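Local coordinates for leucine-rich repeat protein TpLRR (Treponema pallidum, PDB 6MLX) that is of unknown function but has a BspA-type leucine-rich repeat fold, of a kind that often mediates protein-protein binding, at residues Phe11-Thr16 and Gln39-Pro44. Sequence-based numbering, arbitrary orientation.
Sequences FQYGLT and QIDGLP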
loop_
_atom_site.group_PDB
_atom_site.type_symbol
_atom_site.label_atom_id
_atom_site.label_comp_id
_atom_site.label_asym_id
_atom_site.label_seq_id
_atom_site.Cartn_x
_atom_site.Cartn_y
_atom_site.Cartn_z
ATOM N N PHE A 11 8.240 -21.228 -4.723
ATOM C CA PHE A 11 8.808 -19.919 -5.048
ATOM C C PHE A 11 10.099 -20.041 -5.847
ATOM O O PHE A 11 10.927 -20.916 -5.582
ATOM C CB PHE A 11 9.126 -19.091 -3.787
ATOM C CG PHE A 11 7.989 -18.982 -2.847
ATOM C CD1 PHE A 11 7.046 -17.978 -2.994
ATOM C CD2 PHE A 11 7.834 -19.912 -1.826
ATOM C CE1 PHE A 11 5.979 -17.892 -2.133
ATOM C CE2 PHE A 11 6.770 -19.838 -0.961
ATOM C CZ PHE A 11 5.839 -18.817 -1.112
ATOM N N GLN A 12 10.266 -19.134 -6.808
ATOM C CA GLN A 12 11.566 -18.795 -7.357
ATOM C C GLN A 12 12.128 -17.612 -6.581
ATOM O O GLN A 12 11.387 -16.686 -6.213
ATOM C CB GLN A 12 11.456 -18.446 -8.844
ATOM C CG GLN A 12 10.808 -19.549 -9.655
ATOM C CD GLN A 12 10.792 -19.273 -11.140
ATOM O OE1 GLN A 12 10.972 -18.135 -11.591
ATOM N NE2 GLN A 12 10.583 -20.326 -11.917
ATOM N N TYR A 13 13.445 -17.641 -6.357
ATOM C CA TYR A 13 14.119 -16.670 -5.503
ATOM C C TYR A 13 15.563 -16.501 -5.942
ATOM O O TYR A 13 16.135 -17.355 -6.626
ATOM C CB TYR A 13 14.106 -17.096 -4.026
ATOM C CG TYR A 13 14.731 -18.453 -3.782
ATOM C CD1 TYR A 13 16.080 -18.584 -3.473
ATOM C CD2 TYR A 13 13.966 -19.603 -3.862
ATOM C CE1 TYR A 13 16.648 -19.845 -3.254
ATOM C CE2 TYR A 13 14.516 -20.851 -3.647
ATOM C CZ TYR A 13 15.859 -20.967 -3.345
ATOM O OH TYR A 13 16.390 -22.223 -3.135
ATOM N N GLY A 14 16.146 -15.376 -5.520
ATOM C CA GLY A 14 17.569 -15.149 -5.641
ATOM C C GLY A 14 18.170 -14.750 -4.306
ATOM O O GLY A 14 17.478 -14.662 -3.285
ATOM N N LEU A 15 19.483 -14.539 -4.334
ATOM C CA LEU A 15 20.202 -13.983 -3.200
ATOM C C LEU A 15 20.166 -12.461 -3.268
ATOM O O LEU A 15 20.052 -11.861 -4.348
ATOM C CB LEU A 15 21.662 -14.464 -3.165
ATOM C CG LEU A 15 22.012 -15.766 -2.430
ATOM C CD1 LEU A 15 23.519 -15.893 -2.181
ATOM C CD2 LEU A 15 21.264 -15.875 -1.108
ATOM N N THR A 16 20.238 -11.839 -2.092
ATOM C CA THR A 16 20.454 -10.408 -2.004
ATOM C C THR A 16 21.929 -10.084 -2.288
ATOM O O THR A 16 22.801 -10.943 -2.112
ATOM C CB THR A 16 20.063 -9.922 -0.617
ATOM O OG1 THR A 16 20.024 -8.486 -0.604
ATOM C CG2 THR A 16 21.068 -10.420 0.433
ATOM N N GLN A 39 12.467 -17.861 6.157
ATOM C CA GLN A 39 13.821 -18.177 5.722
ATOM C C GLN A 39 13.783 -19.240 4.626
ATOM O O GLN A 39 12.848 -20.048 4.547
ATOM C CB GLN A 39 14.691 -18.651 6.909
ATOM C CG GLN A 39 14.166 -19.875 7.650
ATOM C CD GLN A 39 14.555 -21.188 6.972
ATOM O OE1 GLN A 39 15.555 -21.254 6.253
ATOM N NE2 GLN A 39 13.754 -22.235 7.191
ATOM N N ILE A 40 14.800 -19.224 3.768
ATOM C CA ILE A 40 15.060 -20.324 2.845
ATOM C C ILE A 40 16.482 -20.803 3.077
ATOM O O ILE A 40 17.433 -20.017 2.972
ATOM C CB ILE A 40 14.860 -19.934 1.373
ATOM C CG1 ILE A 40 13.374 -19.909 1.035
ATOM C CG2 ILE A 40 15.557 -20.941 0.451
ATOM C CD1 ILE A 40 13.110 -19.716 -0.432
ATOM N N ASP A 41 16.622 -22.091 3.394
ATOM C CA ASP A 41 17.915 -22.729 3.633
ATOM C C ASP A 41 18.809 -21.862 4.510
ATOM O O ASP A 41 19.955 -21.556 4.183
ATOM C CB ASP A 41 18.571 -23.097 2.304
ATOM C CG ASP A 41 17.838 -24.232 1.628
ATOM O OD1 ASP A 41 17.571 -25.246 2.320
ATOM O OD2 ASP A 41 17.464 -24.103 0.441
ATOM N N GLY A 42 18.250 -21.457 5.650
ATOM C CA GLY A 42 18.989 -20.713 6.639
ATOM C C GLY A 42 19.233 -19.266 6.304
ATOM O O GLY A 42 19.975 -18.601 7.033
ATOM N N LEU A 43 18.657 -18.751 5.222
ATOM C CA LEU A 43 18.772 -17.309 5.045
ATOM C C LEU A 43 17.406 -16.648 5.187
ATOM O O LEU A 43 16.394 -17.227 4.770
ATOM C CB LEU A 43 19.374 -16.945 3.689
ATOM C CG LEU A 43 20.881 -17.169 3.662
ATOM C CD1 LEU A 43 21.508 -16.501 2.440
ATOM C CD2 LEU A 43 21.520 -16.679 4.973
ATOM N N PRO A 44 17.339 -15.455 5.784
ATOM C CA PRO A 44 16.046 -14.791 5.961
ATOM C C PRO A 44 15.506 -14.244 4.644
ATOM O O PRO A 44 16.257 -13.800 3.766
ATOM C CB PRO A 44 16.373 -13.655 6.935
ATOM C CG PRO A 44 17.799 -13.317 6.611
ATOM C CD PRO A 44 18.443 -14.664 6.359
#
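Tyr-13 lays its phenol ring against Ile-40, joining the edge strand 11-15 to a tight beta hairpin near the N-terminal end of the leucine-rich repeat solenoid. The delta methyl of Ile-40 sits over one face of the ring as a CH-pi contact, CD1 3.8 Å from the centroid of the Tyr-13 ring and 23° off its normal. Ile-40 CD1 is displaced toward the rim and comes within 3.5 Å of Tyr-13 CD2. The ring reaches this methyl because CG of Tyr-13 is wedged between its own backbone N and carbonyl carbon (chi1 57°). Beta branching lets Ile-40 use two arms: while CD1 covers the ring near CD2, CG2 approaches the phenol end, 3.8 Å from CZ of Tyr-13. A flat aromatic thus suits this exposed position, offering a broad apolar face to the buried isoleucine, though Tyr-13 OH stays 4.2 Å from Asp-41 OD2, too far for a hydrogen bond.

The hairpin turns through a type I' bend from Ile-40 to Leu-43, with Asp-41 and Gly-42 at its corners. Both have positive phi, a conformation glycine adopts easily and aspartate tolerates better than most residues. Ile-40 and Leu-43 pair through two backbone hydrogen bonds, while the Gln-39 side chain curls back so that OE1 accepts from Gly-42 N at 2.8 Å, with the donor tilted 23° from the carbonyl plane. Ile-22, on the intervening strand 22-27, touches Tyr-13, Leu-15 and Ile-40.

Leucines make the second apolar touch, their long, branched side chains spanning a 9.0 Å separation between CA atoms of Leu-15 and Leu-43. Their side chains cross at roughly a right angle and meet through one methyl each, CD2 of Leu-15 lying 3.6 Å from CD1 of Leu-43.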